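PDB 6FOP: glycoside hydrolase family 81 from Clostridium thermocellum, which probably hydrolyses beta-1,3-glucans such as laminarin, as a family 81 glucanase of the cellulosome. Local coordinates for residues A[667-672]-A[694-699]; A[305-310]-A[685-690]. All blocks are in the same frame, centred on the assembly; numbering follows the deposited sequence.

Overall arrangement
Contacts 1 and 2 both involve the C-terminal beta strands, with their centres 11 Å apart and about 27 and 25 Å from the centre of the chain; the loop 305-310 comes from much earlier in the sequence. Their segments alternate: 305-310, 667-672, 685-690, 694-699. Strand 681-688 joins them. One side of it, with Val-685 and Tyr-687, packs on 305-310, and the other, with Val-686, packs on Val-696 and Phe-698 of the hairpin 694-706. Leu-672 O lies 3.0 Å from Tyr-687 N, a probable hydrogen bond linking the two contacts. Contact 2 thus joins the four-stranded antiparallel sheet to the loop before helix 317-329, and contact 1 joins the loop before strand 673-678 to the hairpin.

Contact 1. Residues A[667-672]-A[694-699]; sequences TADTPL and KKVTFS
With CG of Asp-669 turned between its own backbone N and carbonyl carbon (chi1 65°), the carboxylate reaches across to the backbone of Thr-697, while OG of Ser-699, at chi1 61°, is swung toward the N of Thr-667. OD1 of Asp-669 takes the N-H of Thr-697 at 2.8 Å along a nearly straight path (171°), the donor standing above the carboxylate plane. In return, Asp-669 N gives a longer bond, 3.2 Å, to Thr-697 O, and the two bonds close a ring between side chain and backbone. The other oxygen, OD2, receives a water that also donates to Lys-695 O and accepts from OG1 of Thr-697. A similar two-way grip forms at the far end: Ser-699 N donates to Thr-667 O at 2.8 Å, and Thr-667 N donates to Ser-699 OG at 3.1 Å. Between these pairs, the CB of Ala-668 sits over one face of the Phe-698 ring, 3.9 Å from its centroid and offset toward the rim, a CH-pi contact. Tyr-684 meets the same ring edge-to-face. Further along, CG2 of Thr-670 lies 3.7 Å from CG1 of Val-696, the two side chains crossing at about a right angle, and a water links Thr-670 OG1 to NZ of Lys-694. The segments run nearly antiparallel, and Ala-668 and Phe-698 form a single bridge, after which the inverse gamma turn centred on Asp-669 bends the chain. This is an isolated antiparallel beta bridge, extended by an aspartate that substitutes for a backbone acceptor, joining the loop before strand 673-678 to the end of strand 694-697 in the hairpin 694-706.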
# COMPACT_ATOMS: atom_id res chain seq x y z
N THR A 667 -17.64 17.70 -3.62
CA THR A 667 -16.28 18.00 -3.19
C THR A 667 -16.14 19.47 -2.80
O THR A 667 -17.07 20.25 -2.98
CB THR A 667 -15.26 17.58 -4.25
OG1 THR A 667 -15.57 18.23 -5.49
CG2 THR A 667 -15.29 16.06 -4.45
N ALA A 668 -14.96 19.83 -2.30
CA ALA A 668 -14.69 21.18 -1.83
C ALA A 668 -13.26 21.56 -2.11
O ALA A 668 -12.38 20.69 -2.21
CB ALA A 668 -14.98 21.31 -0.33
N ASP A 669 -13.04 22.87 -2.17
CA ASP A 669 -11.72 23.45 -2.46
C ASP A 669 -10.83 23.66 -1.22
O ASP A 669 -10.18 24.70 -1.05
CB ASP A 669 -11.86 24.74 -3.28
CG ASP A 669 -12.57 25.87 -2.55
OD1 ASP A 669 -13.05 25.68 -1.40
OD2 ASP A 669 -12.67 26.94 -3.18
N THR A 670 -10.79 22.64 -0.36
CA THR A 670 -9.99 22.67 0.86
C THR A 670 -9.60 21.24 1.22
O THR A 670 -10.29 20.31 0.82
CB THR A 670 -10.77 23.39 2.00
OG1 THR A 670 -9.87 23.91 2.96
CG2 THR A 670 -11.79 22.48 2.64
N PRO A 671 -8.52 21.04 2.02
CA PRO A 671 -8.12 19.64 2.26
C PRO A 671 -8.90 18.94 3.37
O PRO A 671 -9.02 17.73 3.32
CB PRO A 671 -6.64 19.73 2.65
CG PRO A 671 -6.30 21.17 2.71
CD PRO A 671 -7.43 22.01 2.24
N LEU A 672 -9.41 19.67 4.37
CA LEU A 672 -10.02 19.04 5.55
C LEU A 672 -11.50 19.39 5.56
O LEU A 672 -11.90 20.48 5.97
CB LEU A 672 -9.31 19.47 6.82
CG LEU A 672 -7.79 19.27 6.86
CD1 LEU A 672 -7.24 19.77 8.20
CD2 LEU A 672 -7.40 17.84 6.60
N LYS A 694 -10.69 31.09 6.02
CA LYS A 694 -10.82 30.43 4.71
C LYS A 694 -12.23 30.59 4.22
O LYS A 694 -13.19 30.50 5.00
CB LYS A 694 -10.53 28.93 4.79
CG LYS A 694 -9.08 28.51 4.77
CD LYS A 694 -9.01 26.98 4.83
CE LYS A 694 -7.58 26.49 4.94
NZ LYS A 694 -6.81 26.88 3.71
N LYS A 695 -12.38 30.82 2.92
CA LYS A 695 -13.65 30.67 2.25
C LYS A 695 -13.61 29.34 1.53
O LYS A 695 -12.75 29.14 0.66
CB LYS A 695 -13.90 31.79 1.25
CG LYS A 695 -15.23 31.66 0.53
CD LYS A 695 -15.32 32.62 -0.66
CE LYS A 695 -15.99 33.91 -0.29
NZ LYS A 695 -16.28 34.66 -1.55
N VAL A 696 -14.52 28.45 1.89
CA VAL A 696 -14.60 27.09 1.32
C VAL A 696 -15.86 26.99 0.50
O VAL A 696 -16.97 27.27 0.99
CB VAL A 696 -14.57 26.01 2.42
CG1 VAL A 696 -14.69 24.62 1.79
CG2 VAL A 696 -13.31 26.16 3.27
N THR A 697 -15.68 26.56 -0.75
CA THR A 697 -16.76 26.42 -1.70
C THR A 697 -16.90 24.97 -2.09
O THR A 697 -15.91 24.33 -2.44
CB THR A 697 -16.53 27.30 -2.95
OG1 THR A 697 -16.35 28.66 -2.53
CG2 THR A 697 -17.70 27.22 -3.91
N PHE A 698 -18.12 24.45 -2.02
CA PHE A 698 -18.45 23.06 -2.38
C PHE A 698 -19.01 23.02 -3.79
O PHE A 698 -19.54 24.01 -4.31
CB PHE A 698 -19.45 22.46 -1.39
CG PHE A 698 -18.88 22.30 0.01
CD1 PHE A 698 -18.84 23.40 0.89
CD2 PHE A 698 -18.43 21.08 0.47
CE1 PHE A 698 -18.30 23.26 2.16
CE2 PHE A 698 -17.92 20.94 1.74
CZ PHE A 698 -17.84 22.05 2.58
N SER A 699 -18.95 21.83 -4.39
CA SER A 699 -19.35 21.67 -5.80
C SER A 699 -20.85 21.83 -6.04
O SER A 699 -21.29 22.02 -7.19
CB SER A 699 -18.89 20.30 -6.34
OG SER A 699 -19.46 19.22 -5.62
O HOH W 1 -13.67 29.06 -1.93
O HOH W 2 -8.54 25.87 1.59
O HOH W 3 -10.82 27.08 0.43

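Contact 2. Residues A[305-310]-A[685-690]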
# COMPACT_ATOMS: atom_id res chain seq x y z
N ILE A 305 -10.71 14.72 4.43
CA ILE A 305 -10.76 14.04 5.72
C ILE A 305 -10.99 15.09 6.79
O ILE A 305 -10.74 16.28 6.56
CB ILE A 305 -9.48 13.22 6.02
CG1 ILE A 305 -8.25 14.10 6.22
CG2 ILE A 305 -9.24 12.17 4.93
CD1 ILE A 305 -7.12 13.37 6.85
N LEU A 306 -11.34 14.64 7.98
CA LEU A 306 -11.42 15.52 9.15
C LEU A 306 -10.47 15.04 10.23
O LEU A 306 -10.15 13.86 10.29
CB LEU A 306 -12.83 15.57 9.71
CG LEU A 306 -13.87 16.21 8.78
CD1 LEU A 306 -15.26 15.93 9.33
CD2 LEU A 306 -13.62 17.70 8.64
N PRO A 307 -10.08 15.95 11.15
CA PRO A 307 -9.28 15.53 12.31
C PRO A 307 -10.10 14.85 13.40
O PRO A 307 -9.53 14.28 14.32
CB PRO A 307 -8.69 16.85 12.83
CG PRO A 307 -9.68 17.87 12.39
CD PRO A 307 -10.20 17.42 11.07
N ASN A 308 -11.42 14.93 13.28
CA ASN A 308 -12.39 14.37 14.21
C ASN A 308 -13.77 14.71 13.68
O ASN A 308 -13.93 15.65 12.92
CB ASN A 308 -12.24 14.95 15.63
CG ASN A 308 -12.28 16.48 15.67
OD1 ASN A 308 -11.26 17.15 15.47
ND2 ASN A 308 -13.45 17.03 15.95
N LEU A 309 -14.78 13.95 14.11
CA LEU A 309 -16.16 14.34 13.87
C LEU A 309 -16.56 15.49 14.84
O LEU A 309 -15.99 15.62 15.92
CB LEU A 309 -17.11 13.15 14.03
CG LEU A 309 -16.92 12.02 13.02
CD1 LEU A 309 -17.94 10.93 13.27
CD2 LEU A 309 -17.05 12.53 11.59
N PRO A 310 -17.46 16.37 14.38
CA PRO A 310 -17.88 17.51 15.22
C PRO A 310 -18.78 17.06 16.38
O PRO A 310 -19.07 15.89 16.54
CB PRO A 310 -18.65 18.39 14.23
CG PRO A 310 -19.25 17.43 13.31
CD PRO A 310 -18.20 16.35 13.11
N VAL A 685 -18.99 19.97 6.90
CA VAL A 685 -18.05 20.12 8.00
C VAL A 685 -16.69 20.47 7.42
O VAL A 685 -16.22 19.79 6.50
CB VAL A 685 -17.93 18.86 8.85
CG1 VAL A 685 -17.02 19.10 10.05
CG2 VAL A 685 -19.33 18.37 9.26
N VAL A 686 -16.08 21.52 7.92
CA VAL A 686 -14.74 21.94 7.49
C VAL A 686 -13.85 22.12 8.72
O VAL A 686 -14.30 22.68 9.73
CB VAL A 686 -14.81 23.28 6.75
CG1 VAL A 686 -13.43 23.82 6.42
CG2 VAL A 686 -15.64 23.13 5.49
N TYR A 687 -12.58 21.76 8.61
CA TYR A 687 -11.59 22.16 9.58
C TYR A 687 -10.58 23.06 8.90
O TYR A 687 -10.02 22.70 7.85
CB TYR A 687 -10.87 20.99 10.27
CG TYR A 687 -10.03 21.51 11.41
CD1 TYR A 687 -10.63 21.90 12.61
CD2 TYR A 687 -8.68 21.76 11.28
CE1 TYR A 687 -9.90 22.47 13.62
CE2 TYR A 687 -7.94 22.33 12.32
CZ TYR A 687 -8.56 22.68 13.49
OH TYR A 687 -7.86 23.26 14.52
N ASN A 688 -10.35 24.24 9.46
CA ASN A 688 -9.32 25.16 8.99
C ASN A 688 -8.14 25.09 9.93
O ASN A 688 -8.19 25.63 11.03
CB ASN A 688 -9.89 26.58 8.93
CG ASN A 688 -8.89 27.62 8.45
OD1 ASN A 688 -7.73 27.32 8.14
ND2 ASN A 688 -9.36 28.86 8.39
N ALA A 689 -7.06 24.46 9.47
CA ALA A 689 -5.84 24.31 10.25
C ALA A 689 -4.87 25.48 10.06
O ALA A 689 -3.79 25.47 10.63
CB ALA A 689 -5.15 23.01 9.90
N SER A 690 -5.23 26.46 9.25
CA SER A 690 -4.34 27.60 8.97
C SER A 690 -4.61 28.74 9.94
O SER A 690 -5.61 28.73 10.67
CB SER A 690 -4.52 28.08 7.54
OG SER A 690 -5.64 28.93 7.39
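Strand 681-688, an inner strand of the antiparallel C-terminal sheet, meets here the irregular loop that leads from strand 295-301 to helix 317-329. Val-685 and Tyr-687 point from the same side of the strand toward the loop. CD1 of Leu-306 touches CG1 of Val-685 at 3.7 Å, the side chains crossing at about a right angle; CG1 is anti to the backbone N (chi1 -176°), and the other branch, CG2, is left to meet CG of Pro-310 at 4.2 Å. One valine therefore spreads its two methyls over two loop residues. Pro-307 lies against the root of Tyr-687: its CD is 3.7 Å from CB, and its CG is 4.2 Å from the ring centroid, 28° off the normal, an off-centre CH-pi contact. At the strand end, OD1 of Asn-688 accepts from Ser-690 N in an Asx turn, and from its OG as well. Met-711 of strand 710-715 adds to the apolar group round Pro-310 and Val-685, while Gln-429 and Gln-358 bond to the carbonyls of Pro-307 and Leu-309. Across the two segments the sheet and loop are joined by aliphatic, proline and aromatic contacts, consistent with cohesion from apolar burial and shape rather than directional polar bonds.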